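Local atomic coordinates of spore coat polysaccharide biosynthesis protein SpsE (Bacillus subtilis, PDB entry 1VLI), a protein that probably acts as an N-acylneuraminate-9-phosphate synthase of the NeuB family and takes part in making the spore coat polysaccharide. Residues A[119-124]-A[152-157]; A[128-131]-A[137-140]; A[147-152]-A[350-355]; A[161-166]-A[178-183]; A[333-338]-A[354-359]. All coordinates share one frame; numbering follows the deposited sequence.

How the contacts relate
Contact 1 comes first along the chain: the loop after strand 116-118 meets helix 148-155, closing a loop that holds contact 2, where helix 124-131 leans on its following strand 138-140. Contact 3 starts on helix 148-155, shares Lys152 with contact 1 and crosses it, opening before contact 1 closes and closing some 200 residues on, in the SAF domain. Within that long span sits contact 4, between strand 161-164 and helix 170-181. Contact 5 joins strand 335-338 to helix 352-356 and ends on the same helix as contact 3. Contacts 1, 2 and 4 thus pack the TIM barrel's outer layer, contact 5 the SAF domain, and contact 3 ties the two together.

Contact 1: A[119-124]-A[152-157]; sequences STVCDE and KYVARL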
# COMPACT_ATOMS: atom_id res chain seq x y z
N SER A 119 5.31 2.20 7.72
CA SER A 119 4.52 0.98 7.68
C SER A 119 3.19 1.19 6.94
O SER A 119 2.88 2.30 6.48
CB SER A 119 4.27 0.50 9.11
OG SER A 119 4.03 -0.88 9.11
N THR A 120 2.39 0.14 6.90
CA THR A 120 1.11 0.10 6.18
C THR A 120 -0.05 -0.07 7.14
O THR A 120 0.03 -0.89 8.07
CB THR A 120 1.13 -1.11 5.22
OG1 THR A 120 2.30 -1.01 4.42
CG2 THR A 120 0.00 -1.05 4.23
N VAL A 121 -1.13 0.67 6.90
CA VAL A 121 -2.37 0.47 7.66
C VAL A 121 -3.49 -0.10 6.79
O VAL A 121 -3.54 0.14 5.58
CB VAL A 121 -2.82 1.75 8.40
CG1 VAL A 121 -1.73 2.19 9.32
CG2 VAL A 121 -3.15 2.85 7.46
N CYS A 122 -4.37 -0.87 7.42
CA CYS A 122 -5.50 -1.49 6.71
C CYS A 122 -6.88 -1.32 7.36
O CYS A 122 -7.84 -1.90 6.87
CB CYS A 122 -5.23 -2.99 6.52
SG CYS A 122 -4.78 -3.82 8.07
N ASP A 123 -6.96 -0.60 8.48
CA ASP A 123 -8.23 -0.24 9.08
C ASP A 123 -8.06 0.90 10.08
O ASP A 123 -6.94 1.37 10.32
CB ASP A 123 -8.92 -1.43 9.73
CG ASP A 123 -7.99 -2.32 10.52
OD1 ASP A 123 -7.26 -1.82 11.42
OD2 ASP A 123 -7.95 -3.56 10.32
N GLU A 124 -9.18 1.34 10.64
CA GLU A 124 -9.21 2.42 11.61
C GLU A 124 -8.27 2.14 12.80
O GLU A 124 -7.49 3.01 13.22
CB GLU A 124 -10.66 2.71 12.04
CG GLU A 124 -11.56 3.35 10.96
CD GLU A 124 -12.14 2.40 9.86
OE1 GLU A 124 -11.83 1.17 9.81
OE2 GLU A 124 -12.95 2.89 9.00
N LYS A 152 -10.69 8.13 4.19
CA LYS A 152 -11.23 9.34 4.78
C LYS A 152 -10.66 9.50 6.20
O LYS A 152 -10.30 10.59 6.62
CB LYS A 152 -12.74 9.19 4.83
CG LYS A 152 -13.55 10.46 4.97
CD LYS A 152 -15.03 10.13 5.24
CE LYS A 152 -15.96 11.36 5.09
NZ LYS A 152 -17.17 11.10 4.22
N TYR A 153 -10.60 8.40 6.92
CA TYR A 153 -10.22 8.40 8.32
C TYR A 153 -8.77 8.82 8.46
O TYR A 153 -8.44 9.67 9.27
CB TYR A 153 -10.40 7.01 8.88
CG TYR A 153 -10.19 6.88 10.35
CD1 TYR A 153 -8.92 6.64 10.87
CD2 TYR A 153 -11.25 6.95 11.22
CE1 TYR A 153 -8.71 6.48 12.21
CE2 TYR A 153 -11.06 6.80 12.58
CZ TYR A 153 -9.78 6.56 13.07
OH TYR A 153 -9.59 6.39 14.43
N VAL A 154 -7.91 8.22 7.64
CA VAL A 154 -6.51 8.55 7.67
C VAL A 154 -6.23 9.95 7.06
O VAL A 154 -5.41 10.70 7.58
CB VAL A 154 -5.69 7.48 6.96
CG1 VAL A 154 -4.23 7.81 7.05
CG2 VAL A 154 -5.93 6.13 7.59
N ALA A 155 -6.91 10.29 5.96
CA ALA A 155 -6.73 11.62 5.37
C ALA A 155 -6.84 12.74 6.43
O ALA A 155 -6.14 13.74 6.36
CB ALA A 155 -7.70 11.85 4.25
N ARG A 156 -7.73 12.56 7.41
CA ARG A 156 -7.98 13.59 8.42
C ARG A 156 -6.84 13.78 9.43
O ARG A 156 -6.86 14.71 10.22
CB ARG A 156 -9.27 13.31 9.18
CG ARG A 156 -10.50 13.74 8.45
CD ARG A 156 -11.77 13.25 9.09
NE ARG A 156 -12.89 13.42 8.18
CZ ARG A 156 -14.16 13.15 8.47
NH1 ARG A 156 -14.49 12.70 9.67
NH2 ARG A 156 -15.10 13.33 7.55
N LEU A 157 -5.86 12.89 9.40
CA LEU A 157 -4.73 12.96 10.30
C LEU A 157 -3.67 13.91 9.77
O LEU A 157 -2.69 14.21 10.45
CB LEU A 157 -4.16 11.56 10.53
CG LEU A 157 -5.16 10.61 11.17
CD1 LEU A 157 -4.66 9.17 11.14
CD2 LEU A 157 -5.49 11.11 12.61
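Tyr153 presents one face of its ring to the side chain of Glu124. Glu124 CG lies 3.8 Å from the centroid of the Tyr153 ring and 17° off its normal, a CH-pi contact displaced toward the rim on the CD2 side, where CG comes within 3.6 Å of Tyr153 CD2. CB of Glu124 follows over the hydroxyl end of the ring. These two methylenes do the covering, and beyond them the Glu124 chain bends at chi2 (79°). The carboxylate and ring planes are 74° apart. Here the loop after strand 116-118 and the first turn of helix 124-131 meet helix 148-155, two successive outer helices of the TIM barrel. Asp123 is the N-cap of the first of them. CG of Tyr153, anti to the backbone N (chi1 -174°), swings the ring out to helix 124-131, where OH is hydrogen-bonded to Asp128 OD1. With the ring and hydroxyl cut back to an alanine, Asp128 would probably lose this partner and the Glu124 methylenes their cover. Deeper in, Val121 CG2 meets Val154 CG2 at 4.3 Å, methyl to methyl, a looser apolar touch between buried residues. Val154 also packs on Phe138, and Val121 on Leu130.

Contact 2: A[128-131]-A[137-140]; sequences DLLQ and AFKI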
# COMPACT_ATOMS: atom_id res chain seq x y z
N ASP A 128 -4.72 3.87 14.13
CA ASP A 128 -4.58 4.53 15.41
C ASP A 128 -3.29 4.12 16.09
O ASP A 128 -2.65 4.92 16.76
CB ASP A 128 -5.71 4.11 16.32
CG ASP A 128 -7.02 4.77 15.97
OD1 ASP A 128 -7.04 5.71 15.15
OD2 ASP A 128 -8.09 4.42 16.50
N LEU A 129 -2.95 2.84 15.97
CA LEU A 129 -1.73 2.32 16.52
C LEU A 129 -0.53 2.98 15.90
O LEU A 129 0.33 3.50 16.64
CB LEU A 129 -1.71 0.79 16.42
CG LEU A 129 -2.66 0.13 17.45
CD1 LEU A 129 -2.82 -1.36 17.24
CD2 LEU A 129 -2.17 0.43 18.88
N LEU A 130 -0.48 3.04 14.57
CA LEU A 130 0.59 3.71 13.84
C LEU A 130 0.62 5.20 14.18
O LEU A 130 1.69 5.79 14.38
CB LEU A 130 0.43 3.51 12.33
CG LEU A 130 1.58 3.94 11.44
CD1 LEU A 130 2.90 3.36 11.89
CD2 LEU A 130 1.33 3.59 9.96
N GLN A 131 -0.55 5.81 14.27
CA GLN A 131 -0.63 7.22 14.57
C GLN A 131 0.10 7.49 15.90
O GLN A 131 0.79 8.49 16.03
CB GLN A 131 -2.10 7.67 14.67
CG GLN A 131 -2.33 9.14 15.05
CD GLN A 131 -1.77 10.15 14.04
OE1 GLN A 131 -1.03 9.81 13.11
NE2 GLN A 131 -2.14 11.40 14.22
N ALA A 137 4.22 9.21 7.24
CA ALA A 137 3.34 8.98 6.09
C ALA A 137 2.63 7.71 6.40
O ALA A 137 3.11 6.91 7.24
CB ALA A 137 4.13 8.83 4.79
N PHE A 138 1.47 7.56 5.77
CA PHE A 138 0.68 6.36 5.84
C PHE A 138 0.75 5.74 4.45
O PHE A 138 0.64 6.43 3.45
CB PHE A 138 -0.77 6.70 6.18
CG PHE A 138 -0.96 7.20 7.59
CD1 PHE A 138 -1.06 6.29 8.66
CD2 PHE A 138 -1.07 8.56 7.86
CE1 PHE A 138 -1.25 6.75 9.98
CE2 PHE A 138 -1.26 9.03 9.18
CZ PHE A 138 -1.34 8.12 10.24
N LYS A 139 0.99 4.44 4.43
CA LYS A 139 1.08 3.65 3.24
C LYS A 139 -0.20 2.80 3.19
O LYS A 139 -0.64 2.28 4.20
CB LYS A 139 2.38 2.83 3.22
CG LYS A 139 2.48 1.83 2.03
CD LYS A 139 3.01 2.46 0.75
CE LYS A 139 2.90 1.53 -0.46
NZ LYS A 139 1.49 1.39 -0.98
N ILE A 140 -0.84 2.72 2.04
CA ILE A 140 -2.07 1.94 1.86
C ILE A 140 -1.78 0.92 0.75
O ILE A 140 -1.22 1.29 -0.26
CB ILE A 140 -3.23 2.86 1.43
CG1 ILE A 140 -3.41 4.06 2.40
CG2 ILE A 140 -4.51 2.04 1.17
CD1 ILE A 140 -4.02 3.73 3.72
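Leu130 meets Phe138 where the end of helix 124-131 packs on strand 138-140, the next strand of the TIM barrel, reached through a short loop. Leu130, buried, points at the strand. With CG anti to the backbone N (chi1 -170°), it sends CD2 to Phe138 CD1 at 3.8 Å and slightly further to CE1, an oblique approach to the ring. The two side chains slide past each other in opposite directions. Gln131 comes next and reaches the far end of the same ring: its chain bends at chi2 (63°), bringing the amide oxygen to the rim. OE1 lies near the ring plane, at the C-H edge, and the amide and ring planes are 29° apart. Phe138 thus fills the space between helix and strand, with Val154 and Leu157 also packed against it. A serine in its place would probably open a gap between helix 124-131 and the sheet, leaving the Leu130 methyl and the Gln131 amide without the ring they touch. The closest approach to that ring is Gln131 OE1 to Phe138 CZ, 3.3 Å.

Contact 3: A[147-152]-A[350-355]; sequences HLPLLK and RFFELL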
# COMPACT_ATOMS: atom_id res chain seq x y z
N HIS A 147 -11.16 1.19 0.10
CA HIS A 147 -11.61 1.26 1.47
C HIS A 147 -11.77 2.73 1.79
O HIS A 147 -10.94 3.34 2.52
CB HIS A 147 -10.60 0.62 2.42
CG HIS A 147 -11.13 0.38 3.79
ND1 HIS A 147 -12.20 1.08 4.31
CD2 HIS A 147 -10.74 -0.50 4.74
CE1 HIS A 147 -12.45 0.65 5.53
NE2 HIS A 147 -11.57 -0.30 5.82
N LEU A 148 -12.84 3.28 1.26
CA LEU A 148 -13.09 4.71 1.30
C LEU A 148 -13.25 5.25 2.72
O LEU A 148 -12.70 6.31 3.02
CB LEU A 148 -14.26 5.10 0.38
CG LEU A 148 -14.19 4.71 -1.12
CD1 LEU A 148 -15.23 5.51 -1.84
CD2 LEU A 148 -12.79 4.93 -1.80
N PRO A 149 -13.97 4.56 3.61
CA PRO A 149 -14.01 5.01 5.01
C PRO A 149 -12.61 5.06 5.64
O PRO A 149 -12.28 6.02 6.35
CB PRO A 149 -14.94 3.99 5.68
CG PRO A 149 -15.81 3.46 4.50
CD PRO A 149 -14.80 3.36 3.40
N LEU A 150 -11.77 4.07 5.34
CA LEU A 150 -10.38 4.12 5.77
C LEU A 150 -9.61 5.29 5.16
O LEU A 150 -8.87 5.97 5.86
CB LEU A 150 -9.65 2.81 5.49
CG LEU A 150 -8.14 2.82 5.79
CD1 LEU A 150 -7.81 3.01 7.34
CD2 LEU A 150 -7.44 1.61 5.22
N LEU A 151 -9.78 5.54 3.86
CA LEU A 151 -9.03 6.62 3.23
C LEU A 151 -9.41 7.96 3.85
O LEU A 151 -8.57 8.82 4.00
CB LEU A 151 -9.23 6.65 1.69
CG LEU A 151 -8.76 5.41 0.93
CD1 LEU A 151 -9.17 5.51 -0.55
CD2 LEU A 151 -7.24 5.13 1.06
N LYS A 152 -10.69 8.13 4.19
CA LYS A 152 -11.23 9.34 4.78
C LYS A 152 -10.66 9.50 6.20
O LYS A 152 -10.30 10.59 6.62
CB LYS A 152 -12.74 9.19 4.83
CG LYS A 152 -13.55 10.46 4.97
CD LYS A 152 -15.03 10.13 5.24
CE LYS A 152 -15.96 11.36 5.09
NZ LYS A 152 -17.17 11.10 4.22
N ARG A 350 -18.12 2.32 -0.92
CA ARG A 350 -18.69 3.69 -1.05
C ARG A 350 -20.09 3.77 -0.43
O ARG A 350 -20.62 4.85 -0.21
CB ARG A 350 -18.67 4.19 -2.52
CG ARG A 350 -19.85 3.69 -3.39
CD ARG A 350 -19.93 4.27 -4.83
NE ARG A 350 -18.70 4.02 -5.56
CZ ARG A 350 -18.42 2.92 -6.27
NH1 ARG A 350 -19.30 1.93 -6.39
NH2 ARG A 350 -17.24 2.82 -6.85
N PHE A 351 -20.71 2.63 -0.14
CA PHE A 351 -22.05 2.65 0.45
C PHE A 351 -22.06 2.42 1.94
O PHE A 351 -23.12 2.36 2.53
CB PHE A 351 -22.99 1.66 -0.24
CG PHE A 351 -23.06 1.84 -1.76
CD1 PHE A 351 -23.85 2.86 -2.33
CD2 PHE A 351 -22.33 1.01 -2.61
CE1 PHE A 351 -23.94 3.00 -3.70
CE2 PHE A 351 -22.42 1.15 -3.98
CZ PHE A 351 -23.23 2.16 -4.53
N PHE A 352 -20.89 2.35 2.58
CA PHE A 352 -20.85 1.95 3.97
C PHE A 352 -21.50 3.01 4.88
O PHE A 352 -22.36 2.68 5.72
CB PHE A 352 -19.43 1.61 4.40
CG PHE A 352 -19.33 1.07 5.80
CD1 PHE A 352 -19.60 -0.27 6.07
CD2 PHE A 352 -18.99 1.91 6.85
CE1 PHE A 352 -19.52 -0.78 7.35
CE2 PHE A 352 -18.91 1.42 8.14
CZ PHE A 352 -19.18 0.07 8.40
N GLU A 353 -21.12 4.28 4.70
CA GLU A 353 -21.75 5.39 5.42
C GLU A 353 -23.27 5.39 5.29
O GLU A 353 -23.98 5.44 6.30
CB GLU A 353 -21.16 6.72 4.97
CG GLU A 353 -20.09 7.25 5.91
CD GLU A 353 -19.05 8.09 5.18
OE1 GLU A 353 -19.46 8.94 4.36
OE2 GLU A 353 -17.83 7.90 5.43
N LEU A 354 -23.75 5.31 4.06
CA LEU A 354 -25.18 5.29 3.75
C LEU A 354 -25.92 4.20 4.52
O LEU A 354 -26.94 4.47 5.18
CB LEU A 354 -25.35 5.05 2.25
CG LEU A 354 -26.74 5.07 1.63
CD1 LEU A 354 -27.28 6.47 1.65
CD2 LEU A 354 -26.63 4.59 0.19
N LEU A 355 -25.42 2.97 4.46
CA LEU A 355 -26.10 1.88 5.16
C LEU A 355 -26.11 2.09 6.68
O LEU A 355 -27.12 1.91 7.29
CB LEU A 355 -25.47 0.54 4.79
CG LEU A 355 -25.45 0.01 3.36
CD1 LEU A 355 -25.02 -1.44 3.42
CD2 LEU A 355 -26.85 0.14 2.70
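Lys152 NZ and Glu353 OE1 form a salt bridge at 3.2 Å, with a weak second bond from NZ to Glu353 OE2 at 3.5 Å. The lysine nitrogen meets OE1 on its syn side, 24° out of the carboxylate plane. The two chains arrive from opposite directions, and the nearly extended lysine bends only at chi4 (130°) as it turns its ammonium to the acid. This bridge joins helix 148-155 of the TIM barrel to helix 352-356 of the C-terminal SAF domain, at the protein surface. Further in, the polar pair gives way to apolar packing. Pro149, in the first turn of its helix, sets its ring against the start of the Phe352 side chain, where CG and Phe352 CB are 4.1 Å apart. The two side chains cross obliquely. Phe352 has CG anti to its N (chi1 -175°) and directs the ring onto Ile335 and Val337 of the SAF strand, so one residue links the barrel helix with the interior of the smaller domain. The third touch falls just ahead of helix 352-356. Leu148 and Arg350 lie alongside and point the same way, while the guanidinium turns off to a salt bridge with Glu175 of helix 170-181. What Leu148 meets is the root of that arginine, CD1 standing 3.7 Å from Arg350 CB.

Contact 4: A[161-166]-A[178-183]; sequences MIFSTA and RTIRAE
Ile180 points from helix 170-181 at strand 161-164, and its branches divide the work beyond CB. CG2, anti to the backbone N, comes to 4.1 Å from the selenium (SE) of Met161, which is a selenomethionine. CG1 takes the other direction (chi1 -61°) and lies 4.0 Å from Met161 CE. At the end of this branch CD1 touches two residues of the strand at once: Met161 CE at 3.9 Å and Phe163 CD2 at 4.0 Å, with Phe163 CE2 just behind. Met161 and Ile180 reach toward each other tip to tip. The selenomethionine chain runs straight through chi2 and turns at chi3 (64°), which lays its terminal methyl against the isoleucine. Phe163 instead runs aslant to Ile180, the methyl meeting the ring at CD2 and CE2. All three residues are buried, and the contacts between them are apolar. Met161 and Phe163 are alternate residues of the strand, so their side chains leave the same side of it, and Ile180 spans both. This is the helix-on-strand packing of a TIM-barrel beta-alpha-beta unit made of strand 161-164, helix 170-181 and strand 188-193. Ala155 of helix 148-155 also touches Ile180, Val154 of that helix touches Met161, and Phe163 also packs on Ile188 and Ile190 of strand 188-193 and on Ile140 of strand 138-140.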
# COMPACT_ATOMS: atom_id res chain seq x y z
N MSE A 161 0.19 10.63 2.28
CA MSE A 161 -0.44 9.37 2.00
C MSE A 161 0.07 8.78 0.74
O MSE A 161 0.20 9.48 -0.27
CB MSE A 161 -1.90 9.58 1.97
CG MSE A 161 -2.38 9.64 3.39
SE MSE A 161 -4.19 9.72 3.65
CE MSE A 161 -4.81 7.98 2.91
N ILE A 162 0.48 7.51 0.81
CA ILE A 162 1.00 6.81 -0.36
C ILE A 162 0.08 5.66 -0.64
O ILE A 162 -0.10 4.81 0.24
CB ILE A 162 2.39 6.25 -0.08
CG1 ILE A 162 3.32 7.34 0.45
CG2 ILE A 162 2.98 5.61 -1.35
CD1 ILE A 162 4.61 6.79 1.02
N PHE A 163 -0.54 5.64 -1.82
CA PHE A 163 -1.41 4.49 -2.10
C PHE A 163 -1.03 3.73 -3.37
O PHE A 163 -0.53 4.31 -4.32
CB PHE A 163 -2.90 4.82 -1.97
CG PHE A 163 -3.47 5.66 -3.08
CD1 PHE A 163 -3.92 5.06 -4.29
CD2 PHE A 163 -3.62 7.03 -2.91
CE1 PHE A 163 -4.50 5.82 -5.27
CE2 PHE A 163 -4.19 7.81 -3.93
CZ PHE A 163 -4.65 7.20 -5.10
N SER A 164 -1.21 2.42 -3.32
CA SER A 164 -0.78 1.57 -4.38
C SER A 164 -1.95 1.23 -5.29
O SER A 164 -3.11 1.37 -4.91
CB SER A 164 -0.14 0.34 -3.78
OG SER A 164 1.25 0.58 -3.57
N THR A 165 -1.67 0.79 -6.50
CA THR A 165 -2.75 0.62 -7.48
C THR A 165 -2.73 -0.68 -8.27
O THR A 165 -3.17 -0.69 -9.44
CB THR A 165 -2.72 1.80 -8.47
OG1 THR A 165 -1.49 1.78 -9.19
CG2 THR A 165 -2.71 3.16 -7.74
N ALA A 166 -2.25 -1.78 -7.68
CA ALA A 166 -2.22 -3.05 -8.42
C ALA A 166 -3.62 -3.44 -8.82
O ALA A 166 -4.54 -3.44 -7.98
CB ALA A 166 -1.59 -4.16 -7.62
N ARG A 178 -9.82 11.58 -4.97
CA ARG A 178 -10.88 12.50 -4.57
C ARG A 178 -11.28 12.40 -3.12
O ARG A 178 -11.61 13.40 -2.50
CB ARG A 178 -12.15 12.25 -5.39
CG ARG A 178 -12.15 12.99 -6.70
CD ARG A 178 -13.53 13.08 -7.35
NE ARG A 178 -14.25 14.27 -6.94
CZ ARG A 178 -15.36 14.72 -7.51
NH1 ARG A 178 -15.89 14.08 -8.55
NH2 ARG A 178 -15.94 15.83 -7.06
N THR A 179 -11.31 11.18 -2.60
CA THR A 179 -11.74 10.90 -1.24
C THR A 179 -10.75 11.51 -0.22
O THR A 179 -11.17 11.98 0.85
CB THR A 179 -11.82 9.37 -1.05
OG1 THR A 179 -12.82 8.82 -1.92
CG2 THR A 179 -12.32 9.02 0.31
N ILE A 180 -9.46 11.46 -0.53
CA ILE A 180 -8.43 12.01 0.35
C ILE A 180 -8.45 13.53 0.23
O ILE A 180 -8.36 14.25 1.23
CB ILE A 180 -7.04 11.45 0.01
CG1 ILE A 180 -7.05 9.93 0.20
CG2 ILE A 180 -5.93 12.14 0.84
CD1 ILE A 180 -5.93 9.25 -0.56
N ARG A 181 -8.58 14.01 -1.01
CA ARG A 181 -8.59 15.43 -1.23
C ARG A 181 -9.76 16.09 -0.55
O ARG A 181 -9.58 17.15 0.04
CB ARG A 181 -8.59 15.75 -2.71
CG ARG A 181 -7.22 15.82 -3.24
CD ARG A 181 -7.16 16.47 -4.56
NE ARG A 181 -7.06 17.92 -4.49
CZ ARG A 181 -5.93 18.60 -4.36
NH1 ARG A 181 -4.76 17.98 -4.24
NH2 ARG A 181 -5.97 19.93 -4.32
N ALA A 182 -10.93 15.46 -0.60
CA ALA A 182 -12.15 16.04 -0.02
C ALA A 182 -12.01 16.34 1.48
O ALA A 182 -12.78 17.15 2.01
CB ALA A 182 -13.35 15.13 -0.26
N GLU A 183 -11.07 15.68 2.16
CA GLU A 183 -10.88 15.90 3.61
C GLU A 183 -9.87 17.00 3.91
O GLU A 183 -9.50 17.20 5.06
CB GLU A 183 -10.46 14.61 4.31
CG GLU A 183 -11.47 13.49 4.25
CD GLU A 183 -12.87 13.90 4.69
OE1 GLU A 183 -13.00 14.52 5.77
OE2 GLU A 183 -13.85 13.60 3.95

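Contact 5: A[333-338]-A[354-359]; sequences DNIAVL and LLTSGV
Apolar packing carries the contact, and all of it passes through one methyl: Ile335 CD1 lies 3.9 Å from Thr356 CG2 and 4.1 Å from Leu355 CD1. Ile335 holds CG1 between its backbone N and carbonyl carbon (chi1 51°), and from there the branch extends to bring its terminal methyl to the helix. The isoleucine crosses Leu355 at about a right angle and Thr356 more obliquely. Thr356 offers its methyl here, while its hydroxyl bonds back to the carbonyls of Phe352 and Glu353 in its own helix. The pair of elements joined is strand 335-338, which runs antiparallel to strand 317-320, and the short helix 352-356 of the SAF domain, the antifreeze-like module that follows the barrel. Ile335 also packs on Ile318 and Thr320 of strand 317-320, so its side chain sits between sheet and helix. Hydrogen bonds act within 354-359. Leu354 O accepts from both Ser357 OG, at 2.8 Å, and Ser357 N, at 3.2 Å, the two donors coming from the same face of the carbonyl plane. The hydroxyl is tilted 23° from that plane. One step on, Val359 N bonds to Leu355 O, and Gly358 takes a positive phi (103°), at which a CB would be jammed against the preceding carbonyl O.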
# COMPACT_ATOMS: atom_id res chain seq x y z
N ASP A 333 -21.69 -2.46 14.04
CA ASP A 333 -21.70 -3.72 14.78
C ASP A 333 -22.11 -4.99 14.05
O ASP A 333 -21.89 -6.08 14.57
CB ASP A 333 -22.57 -3.57 16.03
CG ASP A 333 -21.98 -2.58 17.01
OD1 ASP A 333 -20.73 -2.44 17.07
OD2 ASP A 333 -22.69 -1.89 17.74
N ASN A 334 -22.70 -4.88 12.86
CA ASN A 334 -23.06 -6.09 12.11
C ASN A 334 -22.55 -6.14 10.67
O ASN A 334 -22.62 -7.18 10.01
CB ASN A 334 -24.57 -6.37 12.17
CG ASN A 334 -25.40 -5.18 11.75
OD1 ASN A 334 -24.94 -4.26 11.03
ND2 ASN A 334 -26.64 -5.18 12.18
N ILE A 335 -22.01 -5.02 10.18
CA ILE A 335 -21.32 -5.04 8.89
C ILE A 335 -19.95 -4.36 8.97
O ILE A 335 -19.75 -3.46 9.80
CB ILE A 335 -22.20 -4.42 7.74
CG1 ILE A 335 -22.75 -3.04 8.14
CG2 ILE A 335 -23.32 -5.38 7.32
CD1 ILE A 335 -23.02 -2.15 6.95
N ALA A 336 -19.03 -4.78 8.09
CA ALA A 336 -17.69 -4.20 8.05
C ALA A 336 -17.13 -4.20 6.64
O ALA A 336 -17.56 -4.98 5.79
CB ALA A 336 -16.75 -4.93 9.02
N VAL A 337 -16.17 -3.30 6.39
CA VAL A 337 -15.45 -3.21 5.12
C VAL A 337 -14.25 -4.18 5.19
O VAL A 337 -13.25 -3.92 5.91
CB VAL A 337 -15.02 -1.76 4.88
CG1 VAL A 337 -14.11 -1.60 3.64
CG2 VAL A 337 -16.23 -0.88 4.78
N LEU A 338 -14.37 -5.32 4.50
CA LEU A 338 -13.41 -6.44 4.63
C LEU A 338 -12.98 -6.97 3.26
O LEU A 338 -13.61 -6.67 2.26
CB LEU A 338 -14.01 -7.56 5.49
CG LEU A 338 -14.31 -7.17 6.94
CD1 LEU A 338 -15.34 -8.09 7.53
CD2 LEU A 338 -13.06 -7.15 7.79
N LEU A 354 -23.75 5.31 4.06
CA LEU A 354 -25.18 5.29 3.75
C LEU A 354 -25.92 4.20 4.52
O LEU A 354 -26.94 4.47 5.18
CB LEU A 354 -25.35 5.05 2.25
CG LEU A 354 -26.74 5.07 1.63
CD1 LEU A 354 -27.28 6.47 1.65
CD2 LEU A 354 -26.63 4.59 0.19
N LEU A 355 -25.42 2.97 4.46
CA LEU A 355 -26.10 1.88 5.16
C LEU A 355 -26.11 2.09 6.68
O LEU A 355 -27.12 1.91 7.29
CB LEU A 355 -25.47 0.54 4.79
CG LEU A 355 -25.45 0.01 3.36
CD1 LEU A 355 -25.02 -1.44 3.42
CD2 LEU A 355 -26.85 0.14 2.70
N THR A 356 -24.98 2.47 7.28
CA THR A 356 -24.93 2.69 8.73
C THR A 356 -25.60 3.97 9.20
O THR A 356 -25.60 4.26 10.39
CB THR A 356 -23.48 2.62 9.25
OG1 THR A 356 -22.67 3.58 8.56
CG2 THR A 356 -22.86 1.28 8.88
N SER A 357 -26.21 4.73 8.30
CA SER A 357 -26.95 5.94 8.69
C SER A 357 -28.43 5.66 8.93
O SER A 357 -29.28 6.55 8.78
CB SER A 357 -26.77 7.02 7.62
OG SER A 357 -27.67 6.79 6.53
N GLY A 358 -28.74 4.41 9.32
CA GLY A 358 -30.09 4.04 9.69
C GLY A 358 -30.87 3.25 8.66
O GLY A 358 -32.10 3.18 8.72
N VAL A 359 -30.18 2.68 7.69
CA VAL A 359 -30.84 1.83 6.72
C VAL A 359 -31.06 0.46 7.37
O VAL A 359 -30.30 0.11 8.28
CB VAL A 359 -29.97 1.73 5.47
CG1 VAL A 359 -30.51 0.70 4.51
CG2 VAL A 359 -29.89 3.08 4.81